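Local coordinates for protein nicotinate-nucleotide diphosphorylase (Carboxylating) (Streptococcus pyogenes GA06023, PDB 5HUO) that probably catalyses the decarboxylating transfer of a phosphoribosyl group to quinolinate, giving nicotinate ribonucleotide for NAD biosynthesis, at residues G65-S70 with K307-L312; L91-T96 with I119-S124. All coordinates share one frame; numbering follows the deposited sequence.

Overall arrangement
Both contacts reach the four-stranded antiparallel sheet whose strand order is 95-98, 114-119, 66-73, 304-311: interaction 1 pairs the last two strands of that order, and the backbone part of interaction 2 the first two, its remainder extending to the start of helix 122-153. Their centres are about 11 Å apart, and they meet where Ala67 N reaches Gly120 O at 2.8 Å, a probable hydrogen bond. Val122 CG2 touches both Ala67 CB and Tyr311 CE1, each at 3.6 Å. Along the chain, interaction 2 is nested within the loop that interaction 1 closes by bringing the C-terminal strand back. Both lie with the four-stranded sheet and helix 122-153, apart from the six-stranded parallel sheet of the phosphoribosyltransferase barrel.

Interaction 1. Residues G65-S70 with K307-L312; sequences GQAKVS and KGLTYL
An antiparallel strand pair interrupted by a beta bulge joins Gly65-Ser70 to Lys307-Leu312; the strand axes approach to 4.7 Å with their directions 162° apart. Lys68 and Thr310 form a hydrogen-bonded pair, Lys68 N donating to Thr310 O at 2.9 Å and Thr310 N to Lys68 O at 3.0 Å. The next such pair is Ser70 with Lys307, its backbone bonds running both ways. Two residues of one strand, Gly308 and Leu309, therefore stand against Val69 alone, which locates the bulge; Gly308 takes a positive phi (75°) there. A chi1 of 177° sets Leu309 CG beside the carbonyl carbon, and from there the side chain leans across to the other strand, where CD1 meets Val69 CG2 at 3.4 Å and Ala67 CB at 3.7 Å. Beyond it, the Tyr311 ring turns its edge to the Gln66 carbonyl, with CD1 3.4 Å from Gln66 O. On the face that carries Lys68 and Thr310, Lys68 CB meets Leu312 CD2 at 3.9 Å. Ala67 and Tyr311 on one face rest on Val122 of helix 122-153, and Val69 reaches Leu125 of that helix, while strand 114-119 flanks 66-73 on the side away from 304-311.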
loop_
_atom_site.group_PDB
_atom_site.type_symbol
_atom_site.label_atom_id
_atom_site.label_comp_id
_atom_site.label_asym_id
_atom_site.label_seq_id
_atom_site.Cartn_x
_atom_site.Cartn_y
_atom_site.Cartn_z
ATOM N N GLY A 65 33.943 -6.803 1.825
ATOM C CA GLY A 65 34.862 -5.706 2.029
ATOM C C GLY A 65 34.179 -4.433 1.604
ATOM O O GLY A 65 33.396 -4.451 0.649
ATOM N N GLN A 66 34.488 -3.347 2.296
ATOM C CA GLN A 66 34.120 -2.039 1.834
ATOM C C GLN A 66 34.814 -1.758 0.512
ATOM O O GLN A 66 35.856 -2.298 0.211
ATOM C CB GLN A 66 34.505 -0.983 2.829
ATOM C CG GLN A 66 33.812 -1.137 4.155
ATOM C CD GLN A 66 32.324 -0.871 4.066
ATOM O OE1 GLN A 66 31.533 -1.791 3.831
ATOM N NE2 GLN A 66 31.935 0.393 4.246
ATOM N N ALA A 67 34.186 -0.922 -0.285
ATOM C CA ALA A 67 34.732 -0.503 -1.555
ATOM C C ALA A 67 34.337 0.931 -1.839
ATOM O O ALA A 67 33.477 1.490 -1.186
ATOM C CB ALA A 67 34.241 -1.420 -2.644
ATOM N N LYS A 68 35.013 1.504 -2.806
ATOM C CA LYS A 68 34.757 2.856 -3.212
ATOM C C LYS A 68 34.549 2.883 -4.705
ATOM O O LYS A 68 35.253 2.226 -5.433
ATOM C CB LYS A 68 35.903 3.789 -2.844
ATOM C CG LYS A 68 35.699 5.225 -3.314
ATOM C CD LYS A 68 36.471 6.288 -2.513
ATOM C CE LYS A 68 37.979 6.332 -2.783
ATOM N NZ LYS A 68 38.281 6.319 -4.248
ATOM N N VAL A 69 33.570 3.682 -5.130
ATOM C CA VAL A 69 33.264 3.910 -6.537
ATOM C C VAL A 69 33.039 5.377 -6.743
ATOM O O VAL A 69 32.546 6.054 -5.875
ATOM C CB VAL A 69 31.960 3.295 -6.986
ATOM C CG1 VAL A 69 31.871 3.318 -8.510
ATOM C CG2 VAL A 69 31.899 1.879 -6.598
ATOM N N SER A 70 33.380 5.847 -7.924
ATOM C CA SER A 70 33.289 7.255 -8.269
ATOM C C SER A 70 32.172 7.546 -9.267
ATOM O O SER A 70 31.983 6.828 -10.249
ATOM C CB SER A 70 34.629 7.736 -8.815
ATOM O OG SER A 70 35.588 7.707 -7.787
ATOM N N LYS A 307 32.344 4.512 -12.026
ATOM C CA LYS A 307 33.526 3.786 -12.447
ATOM C C LYS A 307 34.604 3.880 -11.366
ATOM O O LYS A 307 34.477 4.625 -10.385
ATOM C CB LYS A 307 34.050 4.372 -13.802
ATOM C CG LYS A 307 33.727 3.543 -15.019
ATOM C CD LYS A 307 33.531 4.389 -16.260
ATOM C CE LYS A 307 32.911 3.559 -17.419
ATOM N NZ LYS A 307 32.377 4.393 -18.569
ATOM N N GLY A 308 35.677 3.132 -11.570
ATOM C CA GLY A 308 36.826 3.206 -10.695
ATOM C C GLY A 308 36.605 2.517 -9.363
ATOM O O GLY A 308 37.027 3.027 -8.318
ATOM N N LEU A 309 36.015 1.352 -9.422
ATOM C CA LEU A 309 35.784 0.571 -8.241
ATOM C C LEU A 309 37.100 0.041 -7.687
ATOM O O LEU A 309 37.888 -0.562 -8.404
ATOM C CB LEU A 309 34.894 -0.608 -8.532
ATOM C CG LEU A 309 34.628 -1.568 -7.370
ATOM C CD1 LEU A 309 33.824 -0.899 -6.312
ATOM C CD2 LEU A 309 33.875 -2.786 -7.801
ATOM N N THR A 310 37.343 0.328 -6.408
ATOM C CA THR A 310 38.541 -0.122 -5.707
ATOM C C THR A 310 38.154 -0.528 -4.327
ATOM O O THR A 310 37.337 0.112 -3.692
ATOM C CB THR A 310 39.605 0.995 -5.594
ATOM O OG1 THR A 310 39.083 2.060 -4.802
ATOM C CG2 THR A 310 39.966 1.577 -6.944
ATOM N N TYR A 311 38.836 -1.533 -3.817
ATOM C CA TYR A 311 38.664 -1.939 -2.420
ATOM C C TYR A 311 39.436 -1.044 -1.437
ATOM O O TYR A 311 40.509 -0.569 -1.743
ATOM C CB TYR A 311 39.111 -3.351 -2.242
ATOM C CG TYR A 311 38.122 -4.364 -2.723
ATOM C CD1 TYR A 311 36.967 -4.634 -1.987
ATOM C CD2 TYR A 311 38.335 -5.077 -3.895
ATOM C CE1 TYR A 311 36.059 -5.584 -2.409
ATOM C CE2 TYR A 311 37.429 -6.030 -4.330
ATOM C CZ TYR A 311 36.302 -6.284 -3.583
ATOM O OH TYR A 311 35.403 -7.234 -3.992
ATOM N N LEU A 312 38.835 -0.744 -0.297
ATOM C CA LEU A 312 39.508 0.105 0.680
ATOM C C LEU A 312 40.519 -0.689 1.513
ATOM O O LEU A 312 40.276 -1.832 1.866
ATOM C CB LEU A 312 38.531 0.834 1.584
ATOM C CG LEU A 312 37.681 1.791 0.787
ATOM C CD1 LEU A 312 36.937 2.698 1.747
ATOM C CD2 LEU A 312 38.509 2.630 -0.183
#

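Interaction 2. Residues L91-T96 with I119-S124; sequences LFDEVT and IGSVRS
Backbone bonds tie Thr96 to Ile119 in an antiparallel hydrogen-bonded pair: Thr96 N donates to Ile119 O at 2.9 Å, and Ile119 N to Thr96 O at 2.8 Å. Both bonds are close to straight, with angles at the hydrogen of 166° and 167°. The Thr96 hydroxyl adds a weak second bond to Ile119 O, the third between the two residues. With chi1 at 57°, Thr96 OG1 sits between its own backbone N and carbonyl carbon, a placement that also brings OG1 to 3.5 Å from Ile119 CB. This pair joins strand 95-98, outermost in the four-stranded antiparallel sheet within this chain, to the end of strand 114-119, just before the chain turns a corner at Gly120 and enters helix 122-153.

Side-chain polar contacts link the loop at Asp93 to the start of that helix. Ser124 OG is modelled against Asp93 OD2 at 2.5 Å, too close to take literally, so the details of this bond are doubtful. Ser121, at the N-cap position, donates weakly from OG to the same oxygen, at 3.3 Å. Asp93 faces the first turn of the helix through these two hydroxyls.

Van der Waals contacts complete the interface. Phe92 approaches Ser124 obliquely, CE2 lying 4.1 Å from Ser124 CA, and its ring also packs on Thr127 and Cys128 of helix 122-153. The Val95 CG1 methyl packs against the Ile119 carbonyl oxygen, 3.5 Å from Ile119 O.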
loop_
_atom_site.group_PDB
_atom_site.type_symbol
_atom_site.label_atom_id
_atom_site.label_comp_id
_atom_site.label_asym_id
_atom_site.label_seq_id
_atom_site.Cartn_x
_atom_site.Cartn_y
_atom_site.Cartn_z
ATOM N N LEU A 91 18.711 3.955 1.435
ATOM C CA LEU A 91 17.554 3.092 1.709
ATOM C C LEU A 91 17.875 1.592 1.646
ATOM O O LEU A 91 17.281 0.791 2.358
ATOM C CB LEU A 91 16.491 3.319 0.681
ATOM C CG LEU A 91 15.733 4.622 0.771
ATOM C CD1 LEU A 91 14.902 4.754 -0.498
ATOM C CD2 LEU A 91 14.837 4.641 1.991
ATOM N N PHE A 92 18.843 1.250 0.810
ATOM C CA PHE A 92 19.248 -0.138 0.573
ATOM C C PHE A 92 20.234 -0.694 1.614
ATOM O O PHE A 92 20.139 -1.854 2.014
ATOM C CB PHE A 92 19.888 -0.242 -0.805
ATOM C CG PHE A 92 20.051 -1.652 -1.317
ATOM C CD1 PHE A 92 19.016 -2.300 -1.977
ATOM C CD2 PHE A 92 21.252 -2.310 -1.163
ATOM C CE1 PHE A 92 19.166 -3.607 -2.449
ATOM C CE2 PHE A 92 21.419 -3.608 -1.632
ATOM C CZ PHE A 92 20.375 -4.267 -2.283
ATOM N N ASP A 93 21.169 0.131 2.042
ATOM C CA ASP A 93 22.247 -0.328 2.894
ATOM C C ASP A 93 22.950 0.857 3.553
ATOM O O ASP A 93 22.564 1.979 3.381
ATOM C CB ASP A 93 23.222 -1.199 2.058
ATOM C CG ASP A 93 24.176 -2.045 2.923
ATOM O OD1 ASP A 93 23.820 -2.348 4.089
ATOM O OD2 ASP A 93 25.315 -2.324 2.504
ATOM N N GLU A 94 23.973 0.563 4.341
ATOM C CA GLU A 94 24.776 1.588 4.995
ATOM C C GLU A 94 25.850 2.007 4.029
ATOM O O GLU A 94 26.707 1.217 3.635
ATOM C CB GLU A 94 25.392 1.078 6.268
ATOM C CG GLU A 94 24.408 0.973 7.414
ATOM C CD GLU A 94 25.007 1.405 8.745
ATOM O OE1 GLU A 94 24.613 0.823 9.772
ATOM O OE2 GLU A 94 25.855 2.335 8.789
ATOM N N VAL A 95 25.739 3.237 3.576
ATOM C CA VAL A 95 26.597 3.744 2.541
ATOM C C VAL A 95 26.944 5.144 2.890
ATOM O O VAL A 95 26.089 5.916 3.290
ATOM C CB VAL A 95 25.899 3.718 1.168
ATOM C CG1 VAL A 95 26.751 4.366 0.088
ATOM C CG2 VAL A 95 25.583 2.284 0.748
ATOM N N THR A 96 28.200 5.497 2.709
ATOM C CA THR A 96 28.657 6.879 2.965
ATOM C C THR A 96 29.185 7.521 1.709
ATOM O O THR A 96 29.452 6.828 0.726
ATOM C CB THR A 96 29.735 6.925 4.045
ATOM O OG1 THR A 96 30.831 6.091 3.663
ATOM C CG2 THR A 96 29.161 6.434 5.357
ATOM N N ILE A 119 30.985 5.122 -0.899
ATOM C CA ILE A 119 31.701 4.122 -0.080
ATOM C C ILE A 119 30.763 3.200 0.669
ATOM O O ILE A 119 29.914 3.633 1.398
ATOM C CB ILE A 119 32.618 4.748 0.966
ATOM C CG1 ILE A 119 33.771 5.453 0.308
ATOM C CG2 ILE A 119 33.192 3.693 1.869
ATOM C CD1 ILE A 119 33.493 6.930 0.117
ATOM N N GLY A 120 30.963 1.919 0.459
ATOM C CA GLY A 120 30.166 0.903 1.109
ATOM C C GLY A 120 30.494 -0.489 0.595
ATOM O O GLY A 120 31.423 -0.696 -0.183
ATOM N N SER A 121 29.648 -1.446 0.926
ATOM C CA SER A 121 29.900 -2.811 0.485
ATOM C C SER A 121 29.669 -2.925 -1.023
ATOM O O SER A 121 28.793 -2.284 -1.592
ATOM C CB SER A 121 29.045 -3.837 1.209
ATOM O OG SER A 121 27.722 -3.722 0.792
ATOM N N VAL A 122 30.470 -3.762 -1.661
ATOM C CA VAL A 122 30.407 -3.922 -3.107
ATOM C C VAL A 122 29.003 -4.263 -3.609
ATOM O O VAL A 122 28.528 -3.759 -4.625
ATOM C CB VAL A 122 31.357 -5.019 -3.584
ATOM C CG1 VAL A 122 31.143 -5.296 -5.062
ATOM C CG2 VAL A 122 32.773 -4.597 -3.385
ATOM N N ARG A 123 28.352 -5.151 -2.906
ATOM C CA ARG A 123 27.034 -5.574 -3.323
ATOM C C ARG A 123 26.060 -4.405 -3.334
ATOM O O ARG A 123 25.279 -4.260 -4.260
ATOM C CB ARG A 123 26.571 -6.752 -2.502
ATOM C CG ARG A 123 27.172 -8.055 -3.012
ATOM C CD ARG A 123 27.633 -8.963 -1.877
ATOM N NE ARG A 123 27.641 -10.383 -2.247
ATOM C CZ ARG A 123 26.692 -11.267 -1.925
ATOM N NH1 ARG A 123 26.780 -12.530 -2.317
ATOM N NH2 ARG A 123 25.642 -10.888 -1.211
ATOM N N SER A 124 26.131 -3.544 -2.332
ATOM C CA SER A 124 25.265 -2.372 -2.286
ATOM C C SER A 124 25.578 -1.361 -3.395
ATOM O O SER A 124 24.674 -0.749 -3.942
ATOM C CB SER A 124 25.360 -1.670 -0.952
ATOM O OG SER A 124 25.248 -2.631 0.065
#